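Local structure of bifunctional purine biosynthetic protein ADE5,7 (Cryptococcus neoformans var. grubii serotype A, 7LVO) at residues Ile97-Trp100 with Ala101-Asn105; Gly120-Gly123 with Ala124-Val128; Asn401-Pro404 with Glu405-Val409; Gln451-Phe454 with Gln455-Phe459. The protein catalyses the second and fifth steps of de novo purine biosynthesis; the chain described here is its N-terminal half, the ATP-dependent glycinamide ribonucleotide (GAR) synthetase. One frame throughout, in Å; residues are numbered along the deposited sequence.

The four contacts form two pairs far apart in the fold. Interactions 1 and 2, within the N domain, come first in sequence, on helices 95-104 and 121-126; their centres lie 12 Å apart and they touch, A101 CB packing on F125 CE1 at 3.6 Å. Interactions 3 and 4 follow much later, in the C domain, with centres 15 Å apart and a probable hydrogen bond between N401 N and Q451 O. Between the pairs the centres are 35 to 40 Å apart, and the ATP-grasp domain takes up most of the sequence between. The first pair joins two helices beside the parallel sheet of the N domain; the second shapes turns beside the antiparallel sheet of the C domain.

Interaction 1. Residues Ile97-Trp100 with Ala101-Asn105; sequences IVEW and AQKEN
The indole of W100 carries E104 on one face. CG of E104 stands 3.4 Å from the centroid of the six-membered ring, only 6° off its normal, in a CH-pi contact between residues one helical turn apart. W100 reaches this place with its ring carbon CG trans to the backbone N (chi1 -173°), while the E104 chain bends at chi2 and takes its carboxylate past the ring, the two planes 31° apart. The methylene CG makes the CH-pi contact, while OE1 forms a salt bridge with R64 of strand 62-67.

Charge plays a looser part on the solvent side, where E99 OE2 and K103 NZ remain 4.2 Å apart, beyond a salt bridge.

Backbone hydrogen bonds run from i+4 to i, with A101 N to I97 O the shortest at 2.8 Å; the last, E104 N to W100 O, is weak. I97 packs on strand 38-44 and on helix 121-126, V98 and A101 on that helix. N105, the first residue to leave helical backbone angles, has a positive phi and bonds back into the last turn, a Schellman motif.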
ATOM      1  N   ILE A  97       7.896  12.193  17.303  1.00 29.16           N
ATOM      2  CA  ILE A  97       8.599  12.207  16.023  1.00 28.05           C
ATOM      3  C   ILE A  97       8.572  13.598  15.388  1.00 28.53           C
ATOM      4  O   ILE A  97       9.496  13.961  14.646  1.00 28.39           O
ATOM      5  CB  ILE A  97       7.995  11.151  15.082  1.00 33.28           C
ATOM      6  CG1 ILE A  97       8.839  11.018  13.812  1.00 32.93           C
ATOM      7  CG2 ILE A  97       6.566  11.512  14.716  1.00 28.52           C
ATOM      8  CD1 ILE A  97      10.273  10.582  14.063  1.00 35.04           C
ATOM      9  N   VAL A  98       7.528  14.385  15.648  1.00 26.73           N
ATOM     10  CA  VAL A  98       7.463  15.732  15.083  1.00 27.89           C
ATOM     11  C   VAL A  98       8.529  16.619  15.709  1.00 30.95           C
ATOM     12  O   VAL A  98       9.213  17.376  15.010  1.00 29.23           O
ATOM     13  CB  VAL A  98       6.056  16.322  15.270  1.00 34.13           C
ATOM     14  CG1 VAL A  98       6.033  17.792  14.861  1.00 36.48           C
ATOM     15  CG2 VAL A  98       5.043  15.525  14.461  1.00 26.74           C
ATOM     16  N   GLU A  99       8.695  16.534  17.033  1.00 29.29           N
ATOM     17  CA  GLU A  99       9.737  17.314  17.695  1.00 33.18           C
ATOM     18  C   GLU A  99      11.123  16.837  17.284  1.00 34.12           C
ATOM     19  O   GLU A  99      12.034  17.650  17.087  1.00 34.86           O
ATOM     20  CB  GLU A  99       9.566  17.230  19.212  1.00 43.59           C
ATOM     21  CG  GLU A  99      10.560  18.063  19.998  1.00 52.97           C
ATOM     22  CD  GLU A  99      10.301  18.017  21.491  1.00 63.77           C
ATOM     23  OE1 GLU A  99       9.313  17.371  21.907  1.00 56.82           O
ATOM     24  OE2 GLU A  99      11.086  18.625  22.250  1.00 74.68           O
ATOM     25  N   TRP A 100      11.301  15.523  17.139  1.00 34.24           N
ATOM     26  CA  TRP A 100      12.572  15.000  16.650  1.00 32.22           C
ATOM     27  C   TRP A 100      12.873  15.529  15.250  1.00 29.44           C
ATOM     28  O   TRP A 100      13.966  16.041  14.986  1.00 33.39           O
ATOM     29  CB  TRP A 100      12.541  13.469  16.653  1.00 27.81           C
ATOM     30  CG  TRP A 100      13.853  12.836  16.328  1.00 32.10           C
ATOM     31  CD1 TRP A 100      14.796  12.409  17.213  1.00 29.36           C
ATOM     32  CD2 TRP A 100      14.376  12.550  15.023  1.00 33.14           C
ATOM     33  NE1 TRP A 100      15.869  11.880  16.547  1.00 31.28           N
ATOM     34  CE2 TRP A 100      15.636  11.949  15.202  1.00 35.82           C
ATOM     35  CE3 TRP A 100      13.896  12.735  13.726  1.00 29.31           C
ATOM     36  CZ2 TRP A 100      16.429  11.540  14.132  1.00 35.68           C
ATOM     37  CZ3 TRP A 100      14.684  12.329  12.665  1.00 29.76           C
ATOM     38  CH2 TRP A 100      15.934  11.741  12.872  1.00 36.82           C
ATOM     39  N   ALA A 101      11.911  15.406  14.332  1.00 26.41           N
ATOM     40  CA  ALA A 101      12.135  15.867  12.969  1.00 23.46           C
ATOM     41  C   ALA A 101      12.480  17.354  12.936  1.00 31.17           C
ATOM     42  O   ALA A 101      13.363  17.776  12.182  1.00 30.10           O
ATOM     43  CB  ALA A 101      10.901  15.593  12.113  1.00 28.69           C
ATOM     44  N   GLN A 102      11.803  18.157  13.757  1.00 34.69           N
ATOM     45  CA  GLN A 102      12.069  19.593  13.772  1.00 41.35           C
ATOM     46  C   GLN A 102      13.504  19.885  14.186  1.00 39.91           C
ATOM     47  O   GLN A 102      14.179  20.717  13.567  1.00 45.56           O
ATOM     48  CB  GLN A 102      11.087  20.293  14.712  1.00 39.33           C
ATOM     49  CG  GLN A 102      11.156  21.804  14.669  1.00 39.44           C
ATOM     50  CD  GLN A 102      10.111  22.460  15.553  1.00 39.68           C
ATOM     51  OE1 GLN A 102       9.407  21.790  16.307  1.00 43.38           O
ATOM     52  NE2 GLN A 102      10.004  23.784  15.460  1.00 55.09           N
ATOM     53  N   LYS A 103      13.990  19.212  15.231  1.00 32.40           N
ATOM     54  CA  LYS A 103      15.355  19.436  15.689  1.00 35.40           C
ATOM     55  C   LYS A 103      16.393  18.898  14.712  1.00 39.97           C
ATOM     56  O   LYS A 103      17.540  19.357  14.731  1.00 42.80           O
ATOM     57  CB  LYS A 103      15.560  18.790  17.061  1.00 49.21           C
ATOM     58  CG  LYS A 103      14.670  19.355  18.163  1.00 54.51           C
ATOM     59  CD  LYS A 103      14.965  20.829  18.422  1.00 63.33           C
ATOM     60  CE  LYS A 103      14.171  21.355  19.612  1.00 75.55           C
ATOM     61  NZ  LYS A 103      12.698  21.260  19.398  1.00 67.90           N
ATOM     62  N   GLU A 104      16.022  17.945  13.859  1.00 44.83           N
ATOM     63  CA  GLU A 104      16.945  17.348  12.905  1.00 37.48           C
ATOM     64  C   GLU A 104      16.869  17.989  11.527  1.00 34.62           C
ATOM     65  O   GLU A 104      17.574  17.547  10.613  1.00 40.81           O
ATOM     66  CB  GLU A 104      16.676  15.842  12.785  1.00 31.71           C
ATOM     67  CG  GLU A 104      16.791  15.086  14.097  1.00 36.12           C
ATOM     68  CD  GLU A 104      18.230  14.929  14.559  1.00 41.70           C
ATOM     69  OE1 GLU A 104      19.154  15.169  13.751  1.00 45.79           O
ATOM     70  OE2 GLU A 104      18.436  14.550  15.731  1.00 46.27           O
ATOM     71  N   ASN A 105      16.029  19.007  11.353  1.00 32.78           N
ATOM     72  CA  ASN A 105      15.893  19.702  10.072  1.00 43.27           C
ATOM     73  C   ASN A 105      15.545  18.725   8.950  1.00 36.26           C
ATOM     74  O   ASN A 105      16.175  18.705   7.889  1.00 35.79           O
ATOM     75  CB  ASN A 105      17.165  20.485   9.741  1.00 42.43           C
ATOM     76  CG  ASN A 105      17.346  21.697  10.631  1.00 48.20           C
ATOM     77  OD1 ASN A 105      18.321  21.797  11.374  1.00 48.20           O
ATOM     78  ND2 ASN A 105      16.398  22.625  10.559  1.00 48.90           N
TER

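Interaction 2. Residues Gly120-Gly123 with Ala124-Val128; sequences GVEG and AFKKV
V121 and F125 meet through one methyl group and one ring edge atom, CG2 of V121 lying 3.4 Å from CE2 of F125. The same ring presents its edge to the backbone, with V121 O near the ring plane and 3.4 Å from CD2. V121 holds CG2 opposite its backbone N, with CG1 set between N and the carbonyl carbon (chi1 68°), and this rotation directs CG2 along the helix to the phenyl group.

Elsewhere aliphatic carbons lie against backbone carbonyl oxygens. CB of A124 rests 3.4 Å from V121 O, and the K127 chain passes G123 O, which its CG approaches to 3.2 Å before the rest runs on extended. The oppositely charged ends of E122 and K126 are well separated, OE2 to NZ being 6.6 Å, so their attraction can be only modest.

The backbone bonds are those of a short helix. F125 N to V121 O is nearly straight at 165°, K126 N and K127 N bond to E122 O and G123 O, and the first, A124 N to G120 O, is weak. G120 occupies the N-cap; its positive phi (97°) also ends the preceding helix in a Schellman motif, so this glycine is the junction between helices 114-118 and 121-126.

Helix 121-126 lies against helix 95-104, with A124 on V98 and, just past the helix, V128 on V98 and Q102. Its V121 and F125 also reach strand 108-111, at P111 and V109, an edge strand of the parallel sheet within this chain.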
ATOM      1  N   GLY A 120      -3.864  11.617  10.913  1.00 31.85           N
ATOM      2  CA  GLY A 120      -3.548  13.003  10.688  1.00 28.36           C
ATOM      3  C   GLY A 120      -2.109  13.408  10.890  1.00 28.74           C
ATOM      4  O   GLY A 120      -1.863  14.536  11.339  1.00 36.96           O
ATOM      5  N   VAL A 121      -1.153  12.540  10.568  1.00 29.21           N
ATOM      6  CA  VAL A 121       0.251  12.887  10.746  1.00 32.12           C
ATOM      7  C   VAL A 121       0.630  14.068   9.860  1.00 27.98           C
ATOM      8  O   VAL A 121       1.517  14.855  10.209  1.00 33.65           O
ATOM      9  CB  VAL A 121       1.144  11.659  10.464  1.00 28.36           C
ATOM     10  CG1 VAL A 121       1.082  11.283   8.986  1.00 31.46           C
ATOM     11  CG2 VAL A 121       2.576  11.930  10.895  1.00 25.36           C
ATOM     12  N   GLU A 122      -0.024  14.212   8.705  1.00 24.78           N
ATOM     13  CA  GLU A 122       0.302  15.307   7.799  1.00 33.09           C
ATOM     14  C   GLU A 122       0.077  16.658   8.466  1.00 33.48           C
ATOM     15  O   GLU A 122       0.919  17.558   8.354  1.00 30.00           O
ATOM     16  CB  GLU A 122      -0.532  15.194   6.522  1.00 28.00           C
ATOM     17  CG  GLU A 122      -0.117  16.144   5.404  1.00 31.06           C
ATOM     18  CD  GLU A 122      -0.913  17.435   5.393  1.00 31.09           C
ATOM     19  OE1 GLU A 122      -1.803  17.612   6.252  1.00 34.98           O
ATOM     20  OE2 GLU A 122      -0.651  18.280   4.512  1.00 43.59           O
ATOM     21  N   GLY A 123      -1.051  16.820   9.168  1.00 26.58           N
ATOM     22  CA  GLY A 123      -1.302  18.062   9.870  1.00 28.37           C
ATOM     23  C   GLY A 123      -0.304  18.336  10.970  1.00 34.63           C
ATOM     24  O   GLY A 123       0.057  19.498  11.206  1.00 26.99           O
ATOM     25  N   ALA A 124       0.161  17.283  11.650  1.00 23.35           N
ATOM     26  CA  ALA A 124       1.138  17.463  12.713  1.00 27.51           C
ATOM     27  C   ALA A 124       2.437  18.057  12.173  1.00 29.90           C
ATOM     28  O   ALA A 124       2.995  18.994  12.755  1.00 25.70           O
ATOM     29  CB  ALA A 124       1.405  16.123  13.402  1.00 32.02           C
ATOM     30  N   PHE A 125       2.940  17.516  11.060  1.00 21.13           N
ATOM     31  CA  PHE A 125       4.166  18.055  10.480  1.00 29.37           C
ATOM     32  C   PHE A 125       3.915  19.394   9.794  1.00 29.11           C
ATOM     33  O   PHE A 125       4.825  20.230   9.713  1.00 30.43           O
ATOM     34  CB  PHE A 125       4.767  17.059   9.494  1.00 25.46           C
ATOM     35  CG  PHE A 125       5.498  15.919  10.152  1.00 27.52           C
ATOM     36  CD1 PHE A 125       6.777  16.096  10.648  1.00 23.09           C
ATOM     37  CD2 PHE A 125       4.907  14.671  10.266  1.00 27.05           C
ATOM     38  CE1 PHE A 125       7.449  15.052  11.253  1.00 26.79           C
ATOM     39  CE2 PHE A 125       5.574  13.619  10.862  1.00 27.47           C
ATOM     40  CZ  PHE A 125       6.845  13.814  11.363  1.00 25.18           C
ATOM     41  N   LYS A 126       2.691  19.618   9.309  1.00 27.90           N
ATOM     42  CA  LYS A 126       2.370  20.900   8.684  1.00 28.24           C
ATOM     43  C   LYS A 126       2.519  22.044   9.673  1.00 24.48           C
ATOM     44  O   LYS A 126       2.948  23.143   9.303  1.00 24.05           O
ATOM     45  CB  LYS A 126       0.954  20.866   8.123  1.00 27.51           C
ATOM     46  CG  LYS A 126       0.555  22.126   7.345  1.00 32.54           C
ATOM     47  CD  LYS A 126      -0.841  21.995   6.762  1.00 34.85           C
ATOM     48  CE  LYS A 126      -1.206  23.200   5.904  1.00 44.73           C
ATOM     49  NZ  LYS A 126      -1.268  24.462   6.702  1.00 49.40           N
ATOM     50  N   LYS A 127       2.191  21.798  10.946  1.00 30.74           N
ATOM     51  CA  LYS A 127       2.270  22.835  11.967  1.00 29.21           C
ATOM     52  C   LYS A 127       3.701  23.250  12.274  1.00 24.61           C
ATOM     53  O   LYS A 127       3.899  24.284  12.923  1.00 31.93           O
ATOM     54  CB  LYS A 127       1.583  22.360  13.250  1.00 29.24           C
ATOM     55  CG  LYS A 127       0.095  22.132  13.099  1.00 46.94           C
ATOM     56  CD  LYS A 127      -0.503  21.481  14.338  1.00 83.88           C
ATOM     57  CE  LYS A 127      -1.995  21.224  14.166  1.00 95.65           C
ATOM     58  NZ  LYS A 127      -2.591  20.563  15.362  1.00 78.91           N
ATOM     59  N   VAL A 128       4.695  22.484  11.825  1.00 30.66           N
ATOM     60  CA  VAL A 128       6.098  22.831  12.002  1.00 31.21           C
ATOM     61  C   VAL A 128       6.785  23.103  10.670  1.00 25.77           C
ATOM     62  O   VAL A 128       8.014  23.219  10.622  1.00 27.04           O
ATOM     63  CB  VAL A 128       6.849  21.740  12.784  1.00 31.49           C
ATOM     64  CG1 VAL A 128       6.359  21.696  14.224  1.00 37.64           C
ATOM     65  CG2 VAL A 128       6.673  20.381  12.113  1.00 26.43           C
TER

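Interaction 3. Residues Asn401-Pro404 with Glu405-Val409; sequences NPTP and EGVEV
A type I beta turn from P404 to V407 brings the end of the loop round into strand 407-411, so that T403 meets V407 and V409, and P404 meets V407. The turn is closed by V407 N donating to P404 O at 3.2 Å. The bond is fairly straight at the hydrogen (158°), but the donor stands above the carbonyl plane, 56° out of it, and so does not lie on a lone pair.

The side chains add a second, weak link: the T403 hydroxyl OG1 donates to V407 O at 3.4 Å. T403 holds OG1 between its own N and carbonyl carbon (chi1 63°), which leaves CG2 free to lie against CG2 of V409 at 3.5 Å, a tight fit for two methyl groups. The P404 ring lies obliquely across V407, whose CG2 is 3.7 Å from P404 CB and only slightly farther from CD.

V407 is buried, also covered by L444 of helix 438-449 and V431 of strand 427-435, and P404 rests on the same helix. The contact thus combines one backbone turn bond and one weak hydroxyl bond with methyl and proline packing, consistent with a turn whose apolar side faces the domain interior while E405 faces solvent.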
ATOM      1  N   ASN A 401      22.386 -15.514   2.223  1.00 30.13           N
ATOM      2  CA  ASN A 401      23.558 -15.680   1.373  1.00 22.61           C
ATOM      3  C   ASN A 401      23.468 -14.743   0.180  1.00 33.08           C
ATOM      4  O   ASN A 401      22.427 -14.136  -0.075  1.00 30.92           O
ATOM      5  CB  ASN A 401      23.658 -17.136   0.934  1.00 29.79           C
ATOM      6  CG  ASN A 401      23.833 -18.084   2.109  1.00 33.54           C
ATOM      7  OD1 ASN A 401      24.690 -17.866   2.967  1.00 33.37           O
ATOM      8  ND2 ASN A 401      23.025 -19.134   2.160  1.00 26.42           N
ATOM      9  N   PRO A 402      24.556 -14.587  -0.575  1.00 33.48           N
ATOM     10  CA  PRO A 402      24.517 -13.669  -1.726  1.00 29.73           C
ATOM     11  C   PRO A 402      23.435 -14.080  -2.711  1.00 25.97           C
ATOM     12  O   PRO A 402      23.351 -15.238  -3.120  1.00 34.62           O
ATOM     13  CB  PRO A 402      25.921 -13.793  -2.332  1.00 35.92           C
ATOM     14  CG  PRO A 402      26.778 -14.257  -1.196  1.00 39.60           C
ATOM     15  CD  PRO A 402      25.896 -15.157  -0.368  1.00 33.79           C
ATOM     16  N   THR A 403      22.601 -13.117  -3.088  1.00 36.79           N
ATOM     17  CA  THR A 403      21.531 -13.386  -4.037  1.00 34.54           C
ATOM     18  C   THR A 403      22.028 -13.212  -5.462  1.00 34.50           C
ATOM     19  O   THR A 403      23.016 -12.518  -5.703  1.00 32.02           O
ATOM     20  CB  THR A 403      20.348 -12.455  -3.779  1.00 42.48           C
ATOM     21  OG1 THR A 403      20.744 -11.095  -3.985  1.00 40.71           O
ATOM     22  CG2 THR A 403      19.844 -12.622  -2.355  1.00 45.85           C
ATOM     23  N   PRO A 404      21.363 -13.847  -6.434  1.00 31.48           N
ATOM     24  CA  PRO A 404      21.776 -13.687  -7.836  1.00 39.68           C
ATOM     25  C   PRO A 404      21.938 -12.232  -8.247  1.00 35.31           C
ATOM     26  O   PRO A 404      21.516 -11.318  -7.536  1.00 37.57           O
ATOM     27  CB  PRO A 404      20.642 -14.367  -8.618  1.00 45.67           C
ATOM     28  CG  PRO A 404      20.107 -15.391  -7.664  1.00 36.52           C
ATOM     29  CD  PRO A 404      20.234 -14.786  -6.288  1.00 37.81           C
ATOM     30  N   GLU A 405      22.546 -12.021  -9.412  1.00 39.09           N
ATOM     31  CA  GLU A 405      23.008 -10.688  -9.792  1.00 41.77           C
ATOM     32  C   GLU A 405      21.885  -9.664  -9.737  1.00 44.90           C
ATOM     33  O   GLU A 405      22.057  -8.569  -9.185  1.00 51.76           O
ATOM     34  CB  GLU A 405      23.627 -10.741 -11.192  1.00 42.86           C
ATOM     35  CG  GLU A 405      24.229  -9.438 -11.661  1.00 44.70           C
ATOM     36  CD  GLU A 405      24.898  -9.562 -13.018  1.00 43.06           C
ATOM     37  OE1 GLU A 405      24.941 -10.686 -13.565  1.00 41.01           O
ATOM     38  OE2 GLU A 405      25.385  -8.537 -13.532  1.00 37.66           O
ATOM     39  N   GLY A 406      20.731  -9.995 -10.307  1.00 39.35           N
ATOM     40  CA  GLY A 406      19.667  -9.020 -10.447  1.00 39.94           C
ATOM     41  C   GLY A 406      18.524  -9.174  -9.469  1.00 36.59           C
ATOM     42  O   GLY A 406      17.384  -8.805  -9.774  1.00 26.01           O
ATOM     43  N   VAL A 407      18.814  -9.705  -8.288  1.00 25.55           N
ATOM     44  CA  VAL A 407      17.817  -9.926  -7.250  1.00 30.25           C
ATOM     45  C   VAL A 407      18.014  -8.887  -6.155  1.00 32.60           C
ATOM     46  O   VAL A 407      19.145  -8.645  -5.717  1.00 37.63           O
ATOM     47  CB  VAL A 407      17.908 -11.351  -6.671  1.00 36.91           C
ATOM     48  CG1 VAL A 407      16.923 -11.523  -5.532  1.00 40.11           C
ATOM     49  CG2 VAL A 407      17.649 -12.379  -7.757  1.00 28.71           C
ATOM     50  N   GLU A 408      16.915  -8.278  -5.717  1.00 27.06           N
ATOM     51  CA  GLU A 408      16.912  -7.346  -4.597  1.00 30.08           C
ATOM     52  C   GLU A 408      16.033  -7.919  -3.495  1.00 35.16           C
ATOM     53  O   GLU A 408      14.884  -8.305  -3.749  1.00 28.52           O
ATOM     54  CB  GLU A 408      16.400  -5.963  -5.016  1.00 28.53           C
ATOM     55  CG  GLU A 408      17.310  -5.244  -6.008  1.00 36.29           C
ATOM     56  CD  GLU A 408      18.682  -4.950  -5.427  1.00 36.56           C
ATOM     57  OE1 GLU A 408      18.816  -4.941  -4.188  1.00 40.88           O
ATOM     58  OE2 GLU A 408      19.628  -4.734  -6.217  1.00 36.18           O
ATOM     59  N   VAL A 409      16.569  -7.972  -2.279  1.00 31.06           N
ATOM     60  CA  VAL A 409      15.864  -8.504  -1.121  1.00 28.35           C
ATOM     61  C   VAL A 409      15.454  -7.322  -0.255  1.00 25.66           C
ATOM     62  O   VAL A 409      16.306  -6.622   0.309  1.00 23.12           O
ATOM     63  CB  VAL A 409      16.724  -9.499  -0.334  1.00 24.01           C
ATOM     64  CG1 VAL A 409      15.949 -10.036   0.869  1.00 28.41           C
ATOM     65  CG2 VAL A 409      17.202 -10.620  -1.234  1.00 36.21           C
TER

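Interaction 4. Residues Gln451-Phe454 with Gln455-Phe459; sequences QISF and QGQTF
CB of Q457 lies over one face of the F454 ring in a CH-pi contact, 3.5 Å from the ring centroid and 15° off the normal; its nearest ring atom is CZ of F454, at 3.4 Å. Both residues adopt the same first torsion, with CG between backbone N and carbonyl carbon (chi1 58° for F454). For F454 this brings the ring to the CB of Q457, and for Q457 it sends the extended chain back along the strand, past the F454 backbone to I452 and S453. The amide of Q457 stands steeply to the ring, their planes 74° apart, but which end of it is oxygen and which nitrogen is uncertain in the model.

The backbone of this contact is a type II beta turn from F454 to Q457. Its closing bond, Q457 N to F454 O, is 3.0 Å long. G456 takes a positive phi, favourable for glycine at this position of a type II turn. Just beyond, the T458 hydroxyl OG1 donates to G456 O at 3.1 Å, giving the carbonyl of the turn's third residue a side-chain partner.

F454 is buried, touching L383 of strand 377-384 and V428 of strand 427-435, and the Q457 chain also touches L383. The chemistry implies a turn closed by one backbone bond, with CH-pi packing between its first and last residues, the methylene part of a polar residue covering a face of the aromatic ring while Q455, at the corner, is turned to solvent.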
ATOM      1  N   GLN A 451      18.819 -18.789  -1.612  1.00 29.79           N
ATOM      2  CA  GLN A 451      19.889 -18.228  -0.802  1.00 24.67           C
ATOM      3  C   GLN A 451      19.379 -17.643   0.511  1.00 31.57           C
ATOM      4  O   GLN A 451      20.126 -16.937   1.196  1.00 38.37           O
ATOM      5  CB  GLN A 451      20.631 -17.151  -1.594  1.00 32.92           C
ATOM      6  CG  GLN A 451      21.098 -17.606  -2.971  1.00 41.02           C
ATOM      7  CD  GLN A 451      22.025 -18.794  -2.908  1.00 36.81           C
ATOM      8  OE1 GLN A 451      22.591 -19.102  -1.860  1.00 32.44           O
ATOM      9  NE2 GLN A 451      22.188 -19.478  -4.039  1.00 44.64           N
ATOM     10  N   ILE A 452      18.125 -17.905   0.866  1.00 29.16           N
ATOM     11  CA  ILE A 452      17.530 -17.413   2.103  1.00 31.57           C
ATOM     12  C   ILE A 452      16.910 -18.603   2.822  1.00 37.43           C
ATOM     13  O   ILE A 452      16.234 -19.432   2.200  1.00 39.03           O
ATOM     14  CB  ILE A 452      16.469 -16.322   1.843  1.00 34.13           C
ATOM     15  CG1 ILE A 452      17.068 -15.184   1.025  1.00 28.58           C
ATOM     16  CG2 ILE A 452      15.905 -15.800   3.165  1.00 26.75           C
ATOM     17  CD1 ILE A 452      16.063 -14.143   0.585  1.00 32.59           C
ATOM     18  N   SER A 453      17.134 -18.687   4.132  1.00 28.92           N
ATOM     19  CA  SER A 453      16.623 -19.807   4.908  1.00 34.60           C
ATOM     20  C   SER A 453      16.398 -19.381   6.349  1.00 34.27           C
ATOM     21  O   SER A 453      17.286 -18.794   6.973  1.00 35.78           O
ATOM     22  CB  SER A 453      17.593 -20.996   4.849  1.00 33.80           C
ATOM     23  OG  SER A 453      17.085 -22.106   5.567  1.00 47.22           O
ATOM     24  N   PHE A 454      15.208 -19.676   6.868  1.00 30.43           N
ATOM     25  CA  PHE A 454      14.928 -19.545   8.291  1.00 30.63           C
ATOM     26  C   PHE A 454      13.836 -20.544   8.651  1.00 33.28           C
ATOM     27  O   PHE A 454      12.973 -20.868   7.828  1.00 32.20           O
ATOM     28  CB  PHE A 454      14.528 -18.117   8.678  1.00 29.42           C
ATOM     29  CG  PHE A 454      13.328 -17.590   7.953  1.00 25.30           C
ATOM     30  CD1 PHE A 454      12.057 -17.774   8.467  1.00 26.46           C
ATOM     31  CD2 PHE A 454      13.472 -16.894   6.763  1.00 23.73           C
ATOM     32  CE1 PHE A 454      10.946 -17.282   7.804  1.00 25.46           C
ATOM     33  CE2 PHE A 454      12.366 -16.402   6.094  1.00 31.84           C
ATOM     34  CZ  PHE A 454      11.104 -16.588   6.612  1.00 25.31           C
ATOM     35  N   GLN A 455      13.887 -21.031   9.890  1.00 33.84           N
ATOM     36  CA  GLN A 455      12.985 -22.082  10.336  1.00 34.99           C
ATOM     37  C   GLN A 455      11.536 -21.687  10.093  1.00 26.00           C
ATOM     38  O   GLN A 455      11.089 -20.613  10.505  1.00 31.63           O
ATOM     39  CB  GLN A 455      13.217 -22.371  11.821  1.00 32.04           C
ATOM     40  CG  GLN A 455      12.415 -23.545  12.364  1.00 43.36           C
ATOM     41  CD  GLN A 455      12.831 -24.870  11.752  1.00 34.81           C
ATOM     42  OE1 GLN A 455      14.006 -25.090  11.453  1.00 34.07           O
ATOM     43  NE2 GLN A 455      11.865 -25.756  11.554  1.00 35.20           N
ATOM     44  N   GLY A 456      10.804 -22.566   9.416  1.00 32.49           N
ATOM     45  CA  GLY A 456       9.397 -22.344   9.155  1.00 32.23           C
ATOM     46  C   GLY A 456       9.086 -21.385   8.031  1.00 28.76           C
ATOM     47  O   GLY A 456       7.931 -20.957   7.904  1.00 30.47           O
ATOM     48  N   GLN A 457      10.070 -21.026   7.214  1.00 28.86           N
ATOM     49  CA  GLN A 457       9.816 -20.079   6.135  1.00 30.45           C
ATOM     50  C   GLN A 457       8.752 -20.632   5.196  1.00 28.60           C
ATOM     51  O   GLN A 457       8.751 -21.821   4.865  1.00 25.33           O
ATOM     52  CB  GLN A 457      11.101 -19.782   5.367  1.00 25.57           C
ATOM     53  CG  GLN A 457      11.693 -20.973   4.628  1.00 33.86           C
ATOM     54  CD  GLN A 457      12.971 -20.615   3.891  1.00 43.39           C
ATOM     55  OE1 GLN A 457      13.412 -19.465   3.915  1.00 41.27           O
ATOM     56  NE2 GLN A 457      13.577 -21.600   3.237  1.00 48.42           N
ATOM     57  N   THR A 458       7.847 -19.757   4.765  1.00 25.44           N
ATOM     58  CA  THR A 458       6.745 -20.124   3.890  1.00 28.29           C
ATOM     59  C   THR A 458       6.632 -19.111   2.759  1.00 27.48           C
ATOM     60  O   THR A 458       6.895 -17.924   2.942  1.00 25.26           O
ATOM     61  CB  THR A 458       5.413 -20.183   4.654  1.00 30.72           C
ATOM     62  OG1 THR A 458       5.602 -20.895   5.885  1.00 40.93           O
ATOM     63  CG2 THR A 458       4.350 -20.877   3.816  1.00 35.19           C
ATOM     64  N   PHE A 459       6.236 -19.593   1.585  1.00 29.17           N
ATOM     65  CA  PHE A 459       6.045 -18.723   0.429  1.00 24.22           C
ATOM     66  C   PHE A 459       5.282 -19.500  -0.633  1.00 30.94           C
ATOM     67  O   PHE A 459       5.300 -20.732  -0.655  1.00 32.08           O
ATOM     68  CB  PHE A 459       7.386 -18.218  -0.120  1.00 20.44           C
ATOM     69  CG  PHE A 459       8.299 -19.305  -0.611  1.00 30.80           C
ATOM     70  CD1 PHE A 459       9.202 -19.912   0.252  1.00 34.10           C
ATOM     71  CD2 PHE A 459       8.261 -19.722  -1.931  1.00 26.46           C
ATOM     72  CE1 PHE A 459      10.036 -20.908  -0.191  1.00 29.38           C
ATOM     73  CE2 PHE A 459       9.093 -20.734  -2.379  1.00 24.56           C
ATOM     74  CZ  PHE A 459       9.987 -21.323  -1.512  1.00 33.83           C
TER